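Local structure of metallopeptidase containing co-catalytic metalloactive site (Shewanella denitrificans OS217, 3B2Y) at residues Asp164-Cys169 with Lys240-Ser245; Leu194-Ala199 with Ser261-Gln266. The protein is probably a zinc-dependent metallocarboxypeptidase of the peptidase M14 family, hydrolysing its substrate at a metal-containing active site, where nickel is bound in this crystal. All coordinates share one frame; numbering follows the deposited sequence.

Contact 1 (Asp164-Cys169 with Lys240-Ser245); sequences DGILTC and KLAACS
In the modelled conformer, one of two deposited, Thr168 has chi1 at 59° and sets OG1 between its own backbone N and carbonyl carbon; this brings the hydroxyl over the neighbouring strand, 3.1 Å from Cys244 CB, where it gives a weak hydrogen bond to Ala243 O. Ser245 OG takes the same position and stands 3.7 Å from Cys169 SG on the other face of the sheet. The strands run parallel, their axes 11° apart, and four backbone hydrogen bonds form the ladder: Ile166 N to Leu241 O, Ala243 N to Ile166 O, Thr168 N to Ala243 O, nearly straight at 170°, and Ser245 N to Thr168 O, the shortest at 2.8 Å. Small alanine methyls leave room for Val235 over Ala242, and for Phe192 and Leu196 over Ala243. Ile166 CG2, in the conformer described, rests on Ala242 CB at 3.7 Å; Leu167 CD1 lies 4.0 Å from Ala243 CB. Gly165 has backbone angles at which a CB would jam against the preceding carbonyl. At the N-terminal start of both segments, Asp164 and the extended Lys240 lie side by side in a long salt bridge, while Asp164 OD2 accepts a hydrogen bond from Ser68 N. These adjacent central strands, flanked by strand 68-73, carry helices 253-271 and 191-201 on one face and 230-236 on the other, an alpha/beta arrangement consistent with M14 peptidases.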
ATOM      1  N   ASP A 164      12.345   5.981  -7.400  1.00 29.94           N
ATOM      2  CA  ASP A 164      11.542   6.521  -8.506  1.00 28.33           C
ATOM      3  C   ASP A 164      10.055   6.616  -8.231  1.00 30.75           C
ATOM      4  O   ASP A 164       9.285   7.235  -8.980  1.00 33.62           O
ATOM      5  CB  ASP A 164      11.913   5.753  -9.751  1.00 29.82           C
ATOM      6  CG  ASP A 164      13.391   5.883 -10.042  1.00 36.22           C
ATOM      7  OD1 ASP A 164      13.853   7.052 -10.297  1.00 40.88           O
ATOM      8  OD2 ASP A 164      14.144   4.868  -9.928  1.00 38.23           O
ATOM      9  N   GLY A 165       9.621   6.053  -7.139  1.00 28.67           N
ATOM     10  CA  GLY A 165       8.237   6.204  -6.726  1.00 27.13           C
ATOM     11  C   GLY A 165       7.819   5.208  -5.672  1.00 25.34           C
ATOM     12  O   GLY A 165       8.380   4.118  -5.570  1.00 26.69           O
ATOM     13  N   ILE A 166       6.915   5.624  -4.788  0.50 26.01           N
ATOM     14  CA  ILE A 166       6.265   4.736  -3.793  0.50 26.22           C
ATOM     15  C   ILE A 166       4.744   4.940  -3.765  0.50 26.61           C
ATOM     16  O   ILE A 166       4.265   6.078  -3.636  0.50 25.79           O
ATOM     17  CB  ILE A 166       6.916   4.827  -2.341  0.50 26.69           C
ATOM     18  CG1 ILE A 166       6.026   4.242  -1.236  0.50 30.39           C
ATOM     19  CG2 ILE A 166       7.341   6.274  -1.944  0.50 26.16           C
ATOM     20  CD1 ILE A 166       5.678   2.827  -1.467  0.50 27.85           C
ATOM     21  N   LEU A 167       3.992   3.812  -3.815  1.00 26.79           N
ATOM     22  CA  LEU A 167       2.547   3.817  -3.641  1.00 27.66           C
ATOM     23  C   LEU A 167       2.236   2.906  -2.465  1.00 28.13           C
ATOM     24  O   LEU A 167       2.721   1.807  -2.378  1.00 31.64           O
ATOM     25  CB  LEU A 167       1.847   3.273  -4.868  1.00 27.04           C
ATOM     26  CG  LEU A 167       0.334   3.028  -4.854  1.00 29.36           C
ATOM     27  CD1 LEU A 167      -0.450   4.319  -4.698  1.00 30.51           C
ATOM     28  CD2 LEU A 167      -0.140   2.269  -6.113  1.00 31.40           C
ATOM     29  N   THR A 168       1.491   3.459  -1.524  0.50 29.48           N
ATOM     30  CA  THR A 168       0.869   2.717  -0.444  0.50 29.37           C
ATOM     31  C   THR A 168      -0.635   2.649  -0.698  0.50 29.59           C
ATOM     32  O   THR A 168      -1.321   3.660  -1.138  0.50 26.92           O
ATOM     33  CB  THR A 168       1.119   3.362   0.951  0.50 33.63           C
ATOM     34  OG1 THR A 168       0.602   4.688   0.964  0.50 40.16           O
ATOM     35  CG2 THR A 168       2.563   3.465   1.261  0.50 26.45           C
ATOM     36  N   CYS A 169      -1.164   1.463  -0.431  1.00 31.70           N
ATOM     37  CA  CYS A 169      -2.564   1.195  -0.686  1.00 31.83           C
ATOM     38  C   CYS A 169      -3.271   1.021   0.625  1.00 35.50           C
ATOM     39  O   CYS A 169      -3.177  -0.048   1.257  1.00 33.45           O
ATOM     40  CB  CYS A 169      -2.681  -0.075  -1.518  1.00 36.27           C
ATOM     41  SG  CYS A 169      -2.100   0.343  -3.227  1.00 47.17           S
ATOM     42  N   LYS A 240      11.038  10.304  -5.467  1.00 34.09           N
ATOM     43  CA  LYS A 240      10.674  11.361  -6.388  1.00 37.00           C
ATOM     44  C   LYS A 240       9.169  11.654  -6.430  1.00 34.59           C
ATOM     45  O   LYS A 240       8.765  12.785  -6.688  1.00 36.64           O
ATOM     46  CB  LYS A 240      11.214  11.008  -7.794  1.00 39.99           C
ATOM     47  CG  LYS A 240      12.726  10.866  -7.775  1.00 33.13           C
ATOM     48  CD  LYS A 240      13.313  10.636  -9.156  1.00 42.05           C
ATOM     49  CE  LYS A 240      14.832  10.569  -9.070  1.00 50.49           C
ATOM     50  NZ  LYS A 240      15.438  10.476 -10.410  1.00 54.82           N
ATOM     51  N   LEU A 241       8.364  10.626  -6.195  1.00 31.63           N
ATOM     52  CA  LEU A 241       6.907  10.728  -6.261  1.00 30.02           C
ATOM     53  C   LEU A 241       6.360   9.686  -5.234  1.00 24.57           C
ATOM     54  O   LEU A 241       6.979   8.646  -4.957  1.00 27.64           O
ATOM     55  CB  LEU A 241       6.399  10.397  -7.669  1.00 30.12           C
ATOM     56  CG  LEU A 241       6.779  11.175  -8.910  1.00 28.59           C
ATOM     57  CD1 LEU A 241       6.352  10.449 -10.201  1.00 32.76           C
ATOM     58  CD2 LEU A 241       6.177  12.542  -8.770  1.00 28.30           C
ATOM     59  N   ALA A 242       5.289  10.071  -4.555  1.00 26.95           N
ATOM     60  CA  ALA A 242       4.619   9.162  -3.658  1.00 29.49           C
ATOM     61  C   ALA A 242       3.142   9.369  -3.662  1.00 28.16           C
ATOM     62  O   ALA A 242       2.643  10.481  -3.806  1.00 27.68           O
ATOM     63  CB  ALA A 242       5.199   9.229  -2.177  1.00 27.17           C
ATOM     64  N   ALA A 243       2.429   8.291  -3.395  1.00 28.83           N
ATOM     65  CA  ALA A 243       0.985   8.417  -3.197  1.00 30.26           C
ATOM     66  C   ALA A 243       0.485   7.407  -2.180  1.00 34.20           C
ATOM     67  O   ALA A 243       1.064   6.381  -1.976  1.00 28.41           O
ATOM     68  CB  ALA A 243       0.219   8.252  -4.529  1.00 26.68           C
ATOM     69  N   CYS A 244      -0.613   7.751  -1.536  1.00 35.02           N
ATOM     70  CA  CYS A 244      -1.313   6.806  -0.678  1.00 33.34           C
ATOM     71  C   CYS A 244      -2.755   6.803  -1.134  1.00 33.89           C
ATOM     72  O   CYS A 244      -3.441   7.838  -1.011  1.00 33.00           O
ATOM     73  CB  CYS A 244      -1.176   7.279   0.754  1.00 36.24           C
ATOM     74  SG  CYS A 244      -2.137   6.345   1.947  1.00 44.49           S
ATOM     75  N   SER A 245      -3.201   5.708  -1.745  1.00 30.84           N
ATOM     76  CA  SER A 245      -4.603   5.643  -2.148  1.00 32.92           C
ATOM     77  C   SER A 245      -5.451   5.268  -0.945  1.00 29.38           C
ATOM     78  O   SER A 245      -5.013   4.533  -0.028  1.00 34.44           O
ATOM     79  CB  SER A 245      -4.803   4.667  -3.287  1.00 35.42           C
ATOM     80  OG  SER A 245      -4.192   3.436  -3.014  1.00 35.83           O
TER

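Contact 2 (Leu194-Ala199 with Ser261-Gln266)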
ATOM      1  N   LEU A 194      -3.065  13.125 -10.579  1.00 34.97           N
ATOM      2  CA  LEU A 194      -4.361  13.190 -11.235  1.00 33.03           C
ATOM      3  C   LEU A 194      -4.716  11.886 -11.964  1.00 32.83           C
ATOM      4  O   LEU A 194      -5.876  11.487 -11.971  1.00 32.79           O
ATOM      5  CB  LEU A 194      -4.424  14.417 -12.141  1.00 35.59           C
ATOM      6  CG  LEU A 194      -4.220  15.782 -11.456  1.00 37.06           C
ATOM      7  CD1 LEU A 194      -4.325  16.923 -12.431  1.00 40.63           C
ATOM      8  CD2 LEU A 194      -5.202  15.968 -10.284  1.00 44.73           C
ATOM      9  N   GLY A 195      -3.711  11.214 -12.522  1.00 31.78           N
ATOM     10  CA  GLY A 195      -3.841   9.860 -13.075  1.00 31.49           C
ATOM     11  C   GLY A 195      -4.292   8.837 -12.040  1.00 29.30           C
ATOM     12  O   GLY A 195      -5.169   8.016 -12.298  1.00 30.77           O
ATOM     13  N   LEU A 196      -3.706   8.899 -10.849  1.00 28.25           N
ATOM     14  CA  LEU A 196      -4.130   8.036  -9.740  1.00 30.21           C
ATOM     15  C   LEU A 196      -5.540   8.343  -9.289  1.00 28.59           C
ATOM     16  O   LEU A 196      -6.344   7.457  -9.087  1.00 29.63           O
ATOM     17  CB  LEU A 196      -3.162   8.136  -8.556  1.00 36.67           C
ATOM     18  CG  LEU A 196      -1.821   7.423  -8.813  1.00 38.60           C
ATOM     19  CD1 LEU A 196      -0.748   7.819  -7.787  1.00 44.35           C
ATOM     20  CD2 LEU A 196      -1.990   5.904  -8.858  1.00 41.61           C
ATOM     21  N   ARG A 197      -5.827   9.613  -9.120  1.00 27.78           N
ATOM     22  CA  ARG A 197      -7.170  10.002  -8.774  1.00 34.16           C
ATOM     23  C   ARG A 197      -8.175   9.484  -9.792  1.00 34.26           C
ATOM     24  O   ARG A 197      -9.173   8.856  -9.425  1.00 33.15           O
ATOM     25  CB  ARG A 197      -7.274  11.491  -8.702  1.00 31.85           C
ATOM     26  CG  ARG A 197      -8.702  11.890  -8.466  1.00 42.17           C
ATOM     27  CD  ARG A 197      -8.882  13.286  -8.731  1.00 45.37           C
ATOM     28  NE  ARG A 197      -8.748  13.593 -10.128  1.00 42.73           N
ATOM     29  CZ  ARG A 197      -8.537  14.820 -10.566  1.00 40.74           C
ATOM     30  NH1 ARG A 197      -8.420  15.816  -9.700  1.00 48.52           N
ATOM     31  NH2 ARG A 197      -8.419  15.046 -11.861  1.00 43.35           N
ATOM     32  N   ASP A 198      -7.913   9.768 -11.069  1.00 35.20           N
ATOM     33  CA  ASP A 198      -8.754   9.264 -12.153  1.00 35.00           C
ATOM     34  C   ASP A 198      -8.942   7.727 -12.144  1.00 36.39           C
ATOM     35  O   ASP A 198     -10.073   7.264 -12.341  1.00 36.30           O
ATOM     36  CB  ASP A 198      -8.205   9.750 -13.481  1.00 36.38           C
ATOM     37  CG  ASP A 198      -8.322  11.289 -13.649  1.00 42.84           C
ATOM     38  OD1 ASP A 198      -9.040  11.944 -12.847  1.00 49.08           O
ATOM     39  OD2 ASP A 198      -7.706  11.847 -14.607  1.00 45.18           O
ATOM     40  N   ALA A 199      -7.880   6.945 -11.880  1.00 34.79           N
ATOM     41  CA  ALA A 199      -7.999   5.468 -11.757  1.00 34.75           C
ATOM     42  C   ALA A 199      -8.962   5.010 -10.651  1.00 34.06           C
ATOM     43  O   ALA A 199      -9.771   4.111 -10.853  1.00 34.95           O
ATOM     44  CB  ALA A 199      -6.650   4.831 -11.534  1.00 33.99           C
ATOM     45  N   SER A 261      -5.972  -2.705  -7.235  1.00 28.66           N
ATOM     46  CA  SER A 261      -5.212  -3.298  -8.332  1.00 29.68           C
ATOM     47  C   SER A 261      -5.065  -2.310  -9.500  1.00 31.74           C
ATOM     48  O   SER A 261      -4.006  -2.229 -10.104  1.00 29.18           O
ATOM     49  CB  SER A 261      -5.889  -4.618  -8.767  1.00 31.75           C
ATOM     50  OG  SER A 261      -5.113  -5.289  -9.754  1.00 36.51           O
ATOM     51  N   ALA A 262      -6.143  -1.548  -9.781  1.00 29.88           N
ATOM     52  CA  ALA A 262      -6.169  -0.511 -10.833  1.00 30.65           C
ATOM     53  C   ALA A 262      -5.267   0.671 -10.520  1.00 29.78           C
ATOM     54  O   ALA A 262      -4.596   1.123 -11.457  1.00 28.95           O
ATOM     55  CB  ALA A 262      -7.605  -0.016 -11.079  1.00 28.00           C
ATOM     56  N   ALA A 263      -5.280   1.169  -9.262  1.00 29.51           N
ATOM     57  CA  ALA A 263      -4.294   2.198  -8.760  1.00 28.96           C
ATOM     58  C   ALA A 263      -2.871   1.759  -8.974  1.00 29.91           C
ATOM     59  O   ALA A 263      -2.039   2.547  -9.462  1.00 28.12           O
ATOM     60  CB  ALA A 263      -4.501   2.562  -7.308  1.00 29.00           C
HETATM   61  N   MSE A 264      -2.601   0.499  -8.657  1.00 28.53           N
HETATM   62  CA  MSE A 264      -1.280  -0.063  -8.806  1.00 30.40           C
HETATM   63  C   MSE A 264      -0.866  -0.126 -10.278  1.00 31.54           C
HETATM   64  O   MSE A 264       0.280   0.133 -10.620  1.00 29.45           O
HETATM   65  CB  MSE A 264      -1.227  -1.450  -8.151  1.00 28.21           C
HETATM   66  CG  MSE A 264      -1.248  -1.429  -6.688  1.00 28.72           C
HETATM   67 SE   MSE A 264      -1.393  -3.244  -5.959  0.75 38.50          SE
HETATM   68  CE  MSE A 264      -2.128  -2.830  -4.185  1.00 42.75           C
ATOM     69  N   GLY A 265      -1.807  -0.470 -11.154  1.00 31.74           N
ATOM     70  CA  GLY A 265      -1.548  -0.539 -12.571  1.00 32.74           C
ATOM     71  C   GLY A 265      -1.265   0.826 -13.142  1.00 32.48           C
ATOM     72  O   GLY A 265      -0.385   0.974 -13.976  1.00 33.18           O
ATOM     73  N   GLN A 266      -2.014   1.826 -12.675  1.00 29.49           N
ATOM     74  CA  GLN A 266      -1.790   3.233 -13.108  1.00 30.74           C
ATOM     75  C   GLN A 266      -0.451   3.778 -12.591  1.00 29.42           C
ATOM     76  O   GLN A 266       0.241   4.588 -13.280  1.00 28.21           O
ATOM     77  CB  GLN A 266      -2.964   4.097 -12.634  1.00 27.41           C
ATOM     78  CG  GLN A 266      -2.843   5.601 -12.973  1.00 30.34           C
ATOM     79  CD  GLN A 266      -2.578   5.846 -14.399  1.00 36.59           C
ATOM     80  OE1 GLN A 266      -3.127   5.167 -15.250  1.00 41.67           O
ATOM     81  NE2 GLN A 266      -1.724   6.824 -14.697  1.00 44.74           N
TER
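Gly195 and Gln266 meet where helix 194-199 passes helix 261-266, the two running roughly antiparallel at 153° with their axes 8.9 Å apart. Gly195 suits the place because a side chain would point straight at its neighbour: a CB here would clash with Gln266 NE2. The bare backbone instead lets Gln266 CG settle 3.4 Å from Gly195 O, an oxygen already engaged in the helix by Ala199 N. Leu196 comes next, its CG swung beside its own backbone N (chi1 -73°), which carries CD2 across to the second helix, 3.4 Å from Ala263 O. The same methyl lies 4.2 Å from Gln266 CG, so the branched leucine fills the space beside the glutamine stem. Arg197 points away from the partner helix and pairs with Asp198 in a salt bridge, Arg197 NE to Asp198 OD1 at 3.2 Å. Ala199 returns to the interface, its small CB directed at the partner helix and meeting Gln266 CB at 3.9 Å; the helices can approach closely here, Ala199 CA being 5.8 Å from Ala263 CA. Gln266 extends CG away from its backbone N (chi1 178°) and then bends at chi2, laying its aliphatic stem along Gly195 and Ala199. A serine in its place would probably leave a gap beside Gly195 O, where CG and the amide had packed, and take from Leu196 CD2 its contact with CG. Farther round helix 253-271, Met264, a selenomethionine in this crystal, packs against Met86 and Phe89 of helix 81-92 and against Leu167 and Cys169 of strand 165-172. The contact is plain packing of two roughly antiparallel helices, 191-201 and 253-271, lying together on one face of the central sheet.

How the contacts relate
Contact 1 lies in the middle of the six-stranded mixed sheet, and contact 2 joins two helices stacked on one face of it; the centres of the two contacts lie about 11 Å apart. The layers touch directly: Leu196 CD1 packs on Ala243 CB at 3.4 Å, and Leu167 CD2 sits 3.7 Å from Met264 CA. Along the chain the segments alternate: strand 165-172, helix 191-201, strand 242-248, then helix 253-271, which follows that strand directly. The paired helices thus back the two central strands on the side of Leu167 and Ala243. Cys244, whose side chain points to the opposite face, comes within about 4 Å of the side chain of Glu246, the predicted proton donor or acceptor, and about 6 Å of the nickel.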